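Local coordinates for M152 protein (Murid herpesvirus 1, PDB 4G59), which probably acts in viral immune evasion as an MHC class I-like glycoprotein that holds back host MHC class I molecules and RAE-1 family NKG2D ligands, at residues F59-S71 with L163-I175. Numbering follows the deposited sequence.
Sequences FPWMNVSELAQES and LLQKRWTSFCRKI. With NAG (2-acetamido-2-deoxy-beta-D-glucopyranose), chain E.
R167, reaching out from helix 161-178, meets two acceptors at the start of helix 68-89 and illustrates how one guanidinium can join the body of one helix to the first turn of another. Its NH2 forms a salt bridge with E70 OE2 (2.6 Å) and donates to Q69 OE1 (2.6 Å). The Q69 amide lies nearly coplanar with the guanidinium and meets its edge, whereas the E70 carboxylate is turned steeply against it, by 75°. The second oxygen of E70 is used too: W168 NE1 donates to E70 OE1 across 2.8 Å, the acceptor lying in the indole plane and approached from its syn side, though well out of the carboxylate plane. Held by these two partners, the buried carboxylate has its rotation fixed, and the arginine would be expected to keep it ionised.

Apolar packing takes over farther along. The W61 indole is sandwiched between F59 CB on one face and the aliphatic chain of K174 on the other, a CH-pi contact in which K174 CG lies 3.7 Å from the centroid of the W61 five-membered ring. The indole's rim, at W61 CZ3, abuts F171 CD1 (3.9 Å), and W61 CH2 touches I175 CG1. F171 in turn receives M62 over one face, a Met-aromatic contact with M62 SD 5.1 Å from the F171 ring centroid, while L67 CD1 comes to its edge.

N63, in the connecting loop, carries an N-linked glycan and donates through ND2 to E66 OE1. I39 of strand 34-40 touches both E70 and W168. Two helices brought together over an antiparallel sheet are the hallmark of the MHC class I-like platform.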
ATOM      1  N   PHE B  59     -14.503  -5.346 -11.462  1.00 38.58           N
ATOM      2  CA  PHE B  59     -15.514  -6.282 -11.022  1.00 36.91           C
ATOM      3  C   PHE B  59     -16.312  -6.794 -12.216  1.00 40.59           C
ATOM      4  O   PHE B  59     -16.434  -6.087 -13.216  1.00 42.47           O
ATOM      5  CB  PHE B  59     -16.359  -5.637  -9.917  1.00 38.16           C
ATOM      6  CG  PHE B  59     -15.557  -5.356  -8.670  1.00 37.59           C
ATOM      7  CD1 PHE B  59     -15.518  -6.283  -7.633  1.00 35.66           C
ATOM      8  CD2 PHE B  59     -14.777  -4.209  -8.571  1.00 32.81           C
ATOM      9  CE1 PHE B  59     -14.751  -6.049  -6.507  1.00 36.87           C
ATOM     10  CE2 PHE B  59     -13.998  -3.976  -7.452  1.00 32.52           C
ATOM     11  CZ  PHE B  59     -13.982  -4.888  -6.421  1.00 34.45           C
ATOM     12  N   PRO B  60     -16.820  -8.036 -12.128  1.00 38.15           N
ATOM     13  CA  PRO B  60     -17.413  -8.725 -13.285  1.00 41.78           C
ATOM     14  C   PRO B  60     -18.649  -8.024 -13.837  1.00 44.64           C
ATOM     15  O   PRO B  60     -19.018  -8.280 -14.990  1.00 48.54           O
ATOM     16  CB  PRO B  60     -17.779 -10.118 -12.729  1.00 41.81           C
ATOM     17  CG  PRO B  60     -17.842  -9.946 -11.227  1.00 38.99           C
ATOM     18  CD  PRO B  60     -16.807  -8.883 -10.921  1.00 36.86           C
ATOM     19  N   TRP B  61     -19.274  -7.169 -13.029  1.00 40.08           N
ATOM     20  CA  TRP B  61     -20.404  -6.365 -13.483  1.00 38.65           C
ATOM     21  C   TRP B  61     -19.978  -5.080 -14.186  1.00 45.70           C
ATOM     22  O   TRP B  61     -20.842  -4.262 -14.533  1.00 49.31           O
ATOM     23  CB  TRP B  61     -21.347  -5.999 -12.320  1.00 38.41           C
ATOM     24  CG  TRP B  61     -20.650  -5.672 -11.032  1.00 38.44           C
ATOM     25  CD1 TRP B  61     -20.405  -6.532 -10.007  1.00 32.71           C
ATOM     26  CD2 TRP B  61     -20.114  -4.399 -10.626  1.00 34.93           C
ATOM     27  NE1 TRP B  61     -19.749  -5.883  -8.989  1.00 36.06           N
ATOM     28  CE2 TRP B  61     -19.559  -4.571  -9.340  1.00 37.77           C
ATOM     29  CE3 TRP B  61     -20.045  -3.138 -11.224  1.00 39.86           C
ATOM     30  CZ2 TRP B  61     -18.939  -3.521  -8.634  1.00 36.20           C
ATOM     31  CZ3 TRP B  61     -19.418  -2.080 -10.512  1.00 38.59           C
ATOM     32  CH2 TRP B  61     -18.876  -2.290  -9.235  1.00 34.32           C
ATOM     33  N   MET B  62     -18.673  -4.870 -14.371  1.00 43.61           N
ATOM     34  CA  MET B  62     -18.206  -3.706 -15.134  1.00 46.40           C
ATOM     35  C   MET B  62     -17.757  -4.139 -16.523  1.00 49.55           C
ATOM     36  O   MET B  62     -16.994  -5.100 -16.670  1.00 43.73           O
ATOM     37  CB  MET B  62     -17.004  -3.030 -14.471  1.00 44.95           C
ATOM     38  CG  MET B  62     -17.239  -2.394 -13.124  1.00 44.49           C
ATOM     39  SD  MET B  62     -15.668  -1.930 -12.340  1.00 48.28           S
ATOM     40  CE  MET B  62     -15.175  -0.624 -13.494  1.00 32.25           C
ATOM     41  N   ASN B  63     -18.161  -3.377 -17.530  1.00 57.45           N
ATOM     42  CA  ASN B  63     -17.625  -3.577 -18.857  1.00 67.89           C
ATOM     43  C   ASN B  63     -16.488  -2.573 -18.988  1.00 63.86           C
ATOM     44  O   ASN B  63     -16.718  -1.368 -19.085  1.00 62.17           O
ATOM     45  CB  ASN B  63     -18.693  -3.320 -19.919  1.00 87.56           C
ATOM     46  CG  ASN B  63     -18.174  -3.531 -21.328  1.00 87.56           C
ATOM     47  OD1 ASN B  63     -17.014  -3.890 -21.528  1.00 87.56           O
ATOM     48  ND2 ASN B  63     -19.036  -3.309 -22.314  1.00 87.56           N
ATOM     49  N   VAL B  64     -15.260  -3.079 -18.987  1.00 61.93           N
ATOM     50  CA  VAL B  64     -14.069  -2.230 -19.085  1.00 63.86           C
ATOM     51  C   VAL B  64     -13.968  -1.504 -20.435  1.00 63.87           C
ATOM     52  O   VAL B  64     -13.572  -0.331 -20.497  1.00 61.30           O
ATOM     53  CB  VAL B  64     -12.777  -3.034 -18.767  1.00 59.31           C
ATOM     54  CG1 VAL B  64     -12.716  -4.312 -19.601  1.00 59.11           C
ATOM     55  CG2 VAL B  64     -11.533  -2.182 -18.975  1.00 52.19           C
ATOM     56  N   SER B  65     -14.361  -2.186 -21.510  1.00 67.15           N
ATOM     57  CA  SER B  65     -14.393  -1.563 -22.828  1.00 61.63           C
ATOM     58  C   SER B  65     -15.235  -0.274 -22.874  1.00 65.06           C
ATOM     59  O   SER B  65     -14.951   0.633 -23.656  1.00 68.06           O
ATOM     60  CB  SER B  65     -14.853  -2.573 -23.883  1.00 67.55           C
ATOM     61  OG  SER B  65     -13.811  -3.481 -24.198  1.00 56.42           O
ATOM     62  N   GLU B  66     -16.247  -0.190 -22.011  1.00 67.10           N
ATOM     63  CA  GLU B  66     -17.126   0.974 -21.931  1.00 64.72           C
ATOM     64  C   GLU B  66     -16.507   2.124 -21.145  1.00 58.64           C
ATOM     65  O   GLU B  66     -17.159   3.139 -20.915  1.00 61.09           O
ATOM     66  CB  GLU B  66     -18.463   0.583 -21.290  1.00 77.02           C
ATOM     67  CG  GLU B  66     -19.653   0.610 -22.232  1.00 79.07           C
ATOM     68  CD  GLU B  66     -20.877  -0.072 -21.651  1.00 86.63           C
ATOM     69  OE1 GLU B  66     -20.777  -1.262 -21.283  1.00 79.13           O
ATOM     70  OE2 GLU B  66     -21.935   0.585 -21.562  1.00 97.56           O
ATOM     71  N   LEU B  67     -15.256   1.965 -20.726  1.00 58.31           N
ATOM     72  CA  LEU B  67     -14.599   2.981 -19.903  1.00 55.42           C
ATOM     73  C   LEU B  67     -13.675   3.852 -20.767  1.00 54.32           C
ATOM     74  O   LEU B  67     -12.519   4.110 -20.412  1.00 49.65           O
ATOM     75  CB  LEU B  67     -13.830   2.330 -18.747  1.00 56.93           C
ATOM     76  CG  LEU B  67     -14.558   1.932 -17.451  1.00 59.64           C
ATOM     77  CD1 LEU B  67     -15.759   1.063 -17.707  1.00 54.11           C
ATOM     78  CD2 LEU B  67     -13.623   1.208 -16.494  1.00 57.17           C
ATOM     79  N   ALA B  68     -14.206   4.311 -21.901  1.00 54.45           N
ATOM     80  CA  ALA B  68     -13.447   5.104 -22.872  1.00 49.48           C
ATOM     81  C   ALA B  68     -12.904   6.419 -22.316  1.00 44.31           C
ATOM     82  O   ALA B  68     -11.735   6.747 -22.509  1.00 48.32           O
ATOM     83  CB  ALA B  68     -14.296   5.363 -24.122  1.00 49.10           C
ATOM     84  N   GLN B  69     -13.761   7.182 -21.653  1.00 43.86           N
ATOM     85  CA  GLN B  69     -13.386   8.506 -21.161  1.00 40.87           C
ATOM     86  C   GLN B  69     -12.312   8.419 -20.078  1.00 45.27           C
ATOM     87  O   GLN B  69     -11.282   9.094 -20.165  1.00 44.09           O
ATOM     88  CB  GLN B  69     -14.613   9.262 -20.652  1.00 38.81           C
ATOM     89  CG  GLN B  69     -15.636   9.622 -21.718  1.00 38.78           C
ATOM     90  CD  GLN B  69     -16.370   8.423 -22.285  1.00 44.74           C
ATOM     91  OE1 GLN B  69     -16.577   7.415 -21.599  1.00 47.74           O
ATOM     92  NE2 GLN B  69     -16.766   8.521 -23.548  1.00 46.60           N
ATOM     93  N   GLU B  70     -12.541   7.578 -19.071  1.00 44.61           N
ATOM     94  CA  GLU B  70     -11.558   7.408 -18.003  1.00 44.51           C
ATOM     95  C   GLU B  70     -10.230   6.860 -18.524  1.00 43.86           C
ATOM     96  O   GLU B  70      -9.167   7.360 -18.139  1.00 43.11           O
ATOM     97  CB  GLU B  70     -12.103   6.585 -16.817  1.00 44.05           C
ATOM     98  CG  GLU B  70     -13.110   5.507 -17.161  1.00 51.63           C
ATOM     99  CD  GLU B  70     -14.551   5.993 -17.206  1.00 50.12           C
ATOM    100  OE1 GLU B  70     -15.021   6.606 -16.234  1.00 48.77           O
ATOM    101  OE2 GLU B  70     -15.228   5.726 -18.215  1.00 55.09           O
ATOM    102  N   SER B  71     -10.285   5.876 -19.420  1.00 41.08           N
ATOM    103  CA  SER B  71      -9.059   5.375 -20.069  1.00 43.51           C
ATOM    104  C   SER B  71      -8.329   6.493 -20.785  1.00 41.97           C
ATOM    105  O   SER B  71      -7.106   6.618 -20.671  1.00 43.74           O
ATOM    106  CB  SER B  71      -9.364   4.248 -21.052  1.00 47.32           C
ATOM    107  OG  SER B  71      -9.220   2.989 -20.431  1.00 53.30           O
ATOM    108  N   LEU B 163     -22.195  12.009 -18.435  1.00 43.96           N
ATOM    109  CA  LEU B 163     -22.079  10.604 -18.829  1.00 43.83           C
ATOM    110  C   LEU B 163     -21.375   9.834 -17.724  1.00 48.62           C
ATOM    111  O   LEU B 163     -21.725   8.685 -17.448  1.00 45.85           O
ATOM    112  CB  LEU B 163     -21.333  10.446 -20.153  1.00 43.20           C
ATOM    113  CG  LEU B 163     -20.790   9.065 -20.521  1.00 46.32           C
ATOM    114  CD1 LEU B 163     -21.874   7.995 -20.487  1.00 57.20           C
ATOM    115  CD2 LEU B 163     -20.170   9.112 -21.891  1.00 45.95           C
ATOM    116  N   LEU B 164     -20.393  10.487 -17.094  1.00 49.66           N
ATOM    117  CA  LEU B 164     -19.636   9.898 -15.996  1.00 46.61           C
ATOM    118  C   LEU B 164     -20.497   9.786 -14.743  1.00 45.46           C
ATOM    119  O   LEU B 164     -20.463   8.768 -14.049  1.00 48.21           O
ATOM    120  CB  LEU B 164     -18.363  10.713 -15.706  1.00 46.92           C
ATOM    121  CG  LEU B 164     -17.241  10.660 -16.741  1.00 41.14           C
ATOM    122  CD1 LEU B 164     -16.184  11.718 -16.470  1.00 43.31           C
ATOM    123  CD2 LEU B 164     -16.621   9.281 -16.746  1.00 41.04           C
ATOM    124  N   GLN B 165     -21.268  10.827 -14.456  1.00 44.96           N
ATOM    125  CA  GLN B 165     -22.182  10.795 -13.324  1.00 47.50           C
ATOM    126  C   GLN B 165     -23.124   9.602 -13.464  1.00 45.86           C
ATOM    127  O   GLN B 165     -23.385   8.887 -12.499  1.00 47.33           O
ATOM    128  CB  GLN B 165     -22.987  12.094 -13.238  1.00 49.52           C
ATOM    129  CG  GLN B 165     -24.132  12.053 -12.236  1.00 39.89           C
ATOM    130  CD  GLN B 165     -23.677  12.285 -10.804  1.00 47.10           C
ATOM    131  OE1 GLN B 165     -22.566  12.771 -10.541  1.00 47.99           O
ATOM    132  NE2 GLN B 165     -24.542  11.940  -9.863  1.00 51.26           N
ATOM    133  N   LYS B 166     -23.609   9.361 -14.675  1.00 46.77           N
ATOM    134  CA  LYS B 166     -24.537   8.260 -14.874  1.00 40.91           C
ATOM    135  C   LYS B 166     -23.831   6.924 -14.666  1.00 44.09           C
ATOM    136  O   LYS B 166     -24.324   6.056 -13.932  1.00 44.31           O
ATOM    137  CB  LYS B 166     -25.147   8.309 -16.266  1.00 38.41           C
ATOM    138  CG  LYS B 166     -26.299   7.360 -16.447  1.00 34.62           C
ATOM    139  CD  LYS B 166     -26.698   7.266 -17.901  1.00 41.75           C
ATOM    140  CE  LYS B 166     -27.970   6.467 -18.075  1.00 44.07           C
ATOM    141  NZ  LYS B 166     -27.905   5.636 -19.305  1.00 58.90           N
ATOM    142  N   ARG B 167     -22.674   6.764 -15.300  1.00 36.57           N
ATOM    143  CA  ARG B 167     -21.974   5.490 -15.251  1.00 37.62           C
ATOM    144  C   ARG B 167     -21.520   5.157 -13.831  1.00 40.62           C
ATOM    145  O   ARG B 167     -21.665   4.011 -13.378  1.00 40.29           O
ATOM    146  CB  ARG B 167     -20.800   5.455 -16.233  1.00 36.77           C
ATOM    147  CG  ARG B 167     -19.891   4.268 -16.026  1.00 38.33           C
ATOM    148  CD  ARG B 167     -19.100   3.896 -17.260  1.00 42.75           C
ATOM    149  NE  ARG B 167     -18.274   4.996 -17.735  1.00 54.32           N
ATOM    150  CZ  ARG B 167     -18.233   5.400 -18.998  1.00 49.63           C
ATOM    151  NH1 ARG B 167     -18.971   4.781 -19.905  1.00 46.42           N
ATOM    152  NH2 ARG B 167     -17.457   6.418 -19.346  1.00 46.72           N
ATOM    153  N   TRP B 168     -21.000   6.153 -13.116  1.00 35.65           N
ATOM    154  CA  TRP B 168     -20.492   5.882 -11.772  1.00 40.16           C
ATOM    155  C   TRP B 168     -21.594   5.791 -10.715  1.00 42.13           C
ATOM    156  O   TRP B 168     -21.425   5.123  -9.698  1.00 41.45           O
ATOM    157  CB  TRP B 168     -19.347   6.838 -11.407  1.00 36.41           C
ATOM    158  CG  TRP B 168     -18.154   6.502 -12.236  1.00 41.79           C
ATOM    159  CD1 TRP B 168     -17.812   7.046 -13.439  1.00 40.53           C
ATOM    160  CD2 TRP B 168     -17.188   5.481 -11.968  1.00 41.16           C
ATOM    161  NE1 TRP B 168     -16.678   6.441 -13.925  1.00 38.69           N
ATOM    162  CE2 TRP B 168     -16.273   5.477 -13.040  1.00 43.28           C
ATOM    163  CE3 TRP B 168     -17.001   4.577 -10.920  1.00 38.48           C
ATOM    164  CZ2 TRP B 168     -15.190   4.588 -13.099  1.00 40.01           C
ATOM    165  CZ3 TRP B 168     -15.919   3.699 -10.974  1.00 39.41           C
ATOM    166  CH2 TRP B 168     -15.033   3.708 -12.058  1.00 36.32           C
ATOM    167  N   THR B 169     -22.733   6.436 -10.965  1.00 45.46           N
ATOM    168  CA  THR B 169     -23.890   6.266 -10.081  1.00 43.69           C
ATOM    169  C   THR B 169     -24.394   4.835 -10.202  1.00 37.54           C
ATOM    170  O   THR B 169     -24.725   4.195  -9.212  1.00 41.43           O
ATOM    171  CB  THR B 169     -25.001   7.275 -10.396  1.00 43.90           C
ATOM    172  OG1 THR B 169     -24.545   8.590 -10.045  1.00 39.88           O
ATOM    173  CG2 THR B 169     -26.286   6.932  -9.627  1.00 44.43           C
ATOM    174  N   SER B 170     -24.403   4.328 -11.425  1.00 38.56           N
ATOM    175  CA  SER B 170     -24.778   2.946 -11.712  1.00 35.01           C
ATOM    176  C   SER B 170     -23.824   1.943 -11.038  1.00 38.88           C
ATOM    177  O   SER B 170     -24.248   0.905 -10.507  1.00 40.62           O
ATOM    178  CB  SER B 170     -24.814   2.759 -13.228  1.00 35.42           C
ATOM    179  OG  SER B 170     -24.706   1.397 -13.585  1.00 46.25           O
ATOM    180  N   PHE B 171     -22.533   2.248 -11.041  1.00 38.58           N
ATOM    181  CA  PHE B 171     -21.578   1.353 -10.400  1.00 37.02           C
ATOM    182  C   PHE B 171     -21.762   1.410  -8.898  1.00 36.55           C
ATOM    183  O   PHE B 171     -21.713   0.383  -8.216  1.00 38.12           O
ATOM    184  CB  PHE B 171     -20.148   1.743 -10.751  1.00 35.10           C
ATOM    185  CG  PHE B 171     -19.789   1.510 -12.188  1.00 35.43           C
ATOM    186  CD1 PHE B 171     -20.563   0.687 -12.983  1.00 31.49           C
ATOM    187  CD2 PHE B 171     -18.666   2.116 -12.739  1.00 34.83           C
ATOM    188  CE1 PHE B 171     -20.218   0.468 -14.312  1.00 35.63           C
ATOM    189  CE2 PHE B 171     -18.314   1.901 -14.055  1.00 33.95           C
ATOM    190  CZ  PHE B 171     -19.085   1.082 -14.845  1.00 36.39           C
ATOM    191  N   CYS B 172     -21.967   2.619  -8.383  1.00 34.24           N
ATOM    192  CA  CYS B 172     -22.227   2.791  -6.954  1.00 35.83           C
ATOM    193  C   CYS B 172     -23.462   2.015  -6.485  1.00 33.43           C
ATOM    194  O   CYS B 172     -23.424   1.372  -5.440  1.00 33.63           O
ATOM    195  CB  CYS B 172     -22.369   4.268  -6.579  1.00 37.05           C
ATOM    196  SG  CYS B 172     -22.236   4.563  -4.812  1.00 44.48           S
ATOM    197  N   ARG B 173     -24.552   2.103  -7.245  1.00 34.97           N
ATOM    198  CA  ARG B 173     -25.793   1.435  -6.870  1.00 35.01           C
ATOM    199  C   ARG B 173     -25.643  -0.091  -6.907  1.00 32.66           C
ATOM    200  O   ARG B 173     -26.225  -0.797  -6.065  1.00 32.36           O
ATOM    201  CB  ARG B 173     -26.945   1.878  -7.781  1.00 37.27           C
ATOM    202  CG  ARG B 173     -27.373   3.362  -7.714  1.00 36.80           C
ATOM    203  CD  ARG B 173     -28.569   3.528  -8.667  1.00 49.66           C
ATOM    204  NE  ARG B 173     -28.975   4.875  -9.100  1.00 49.47           N
ATOM    205  CZ  ARG B 173     -29.183   5.922  -8.305  1.00 52.60           C
ATOM    206  NH1 ARG B 173     -28.950   5.863  -6.989  1.00 55.00           N
ATOM    207  NH2 ARG B 173     -29.589   7.059  -8.844  1.00 54.13           N
ATOM    208  N   LYS B 174     -24.863  -0.596  -7.868  1.00 30.61           N
ATOM    209  CA  LYS B 174     -24.570  -2.035  -7.944  1.00 32.94           C
ATOM    210  C   LYS B 174     -23.845  -2.514  -6.674  1.00 32.39           C
ATOM    211  O   LYS B 174     -24.174  -3.567  -6.104  1.00 30.20           O
ATOM    212  CB  LYS B 174     -23.753  -2.363  -9.203  1.00 34.25           C
ATOM    213  CG  LYS B 174     -23.376  -3.825  -9.355  1.00 36.42           C
ATOM    214  CD  LYS B 174     -24.607  -4.689  -9.614  1.00 36.71           C
ATOM    215  CE  LYS B 174     -24.219  -6.129  -9.901  1.00 33.54           C
ATOM    216  NZ  LYS B 174     -25.419  -6.950 -10.244  1.00 34.42           N
ATOM    217  N   ILE B 175     -22.906  -1.692  -6.204  1.00 33.83           N
ATOM    218  CA  ILE B 175     -22.145  -1.988  -4.986  1.00 33.42           C
ATOM    219  C   ILE B 175     -23.036  -2.033  -3.746  1.00 34.07           C
ATOM    220  O   ILE B 175     -22.991  -2.997  -2.959  1.00 32.56           O
ATOM    221  CB  ILE B 175     -21.088  -0.935  -4.742  1.00 30.54           C
ATOM    222  CG1 ILE B 175     -19.996  -0.994  -5.819  1.00 33.23           C
ATOM    223  CG2 ILE B 175     -20.490  -1.093  -3.356  1.00 28.51           C
ATOM    224  CD1 ILE B 175     -19.051   0.294  -5.790  1.00 34.00           C
TER
HETATM  225  C1  NAG E 401     -18.756  -3.567 -23.617  1.00 86.85           C
HETATM  226  C2  NAG E 401     -18.132  -3.087 -24.922  1.00 84.59           C
HETATM  227  C3  NAG E 401     -18.784  -3.813 -26.089  1.00 81.16           C
HETATM  228  C4  NAG E 401     -18.621  -5.303 -25.858  1.00 87.25           C
HETATM  229  C5  NAG E 401     -19.272  -5.655 -24.527  1.00 83.48           C
HETATM  230  C6  NAG E 401     -19.212  -7.154 -24.264  1.00 81.70           C
HETATM  231  C7  NAG E 401     -19.063  -1.123 -26.006  1.00 89.50           C
HETATM  232  C8  NAG E 401     -19.149   0.374 -26.035  1.00 81.44           C
HETATM  233  N2  NAG E 401     -18.297  -1.653 -25.057  1.00 89.83           N
HETATM  234  O3  NAG E 401     -18.149  -3.448 -27.293  1.00 83.30           O
HETATM  235  O4  NAG E 401     -19.247  -6.019 -26.898  1.00 87.37           O
HETATM  236  O5  NAG E 401     -18.583  -4.966 -23.506  1.00 85.81           O
HETATM  237  O6  NAG E 401     -19.802  -7.436 -23.015  1.00 90.19           O
HETATM  238  O7  NAG E 401     -19.682  -1.799 -26.826  1.00 88.56           O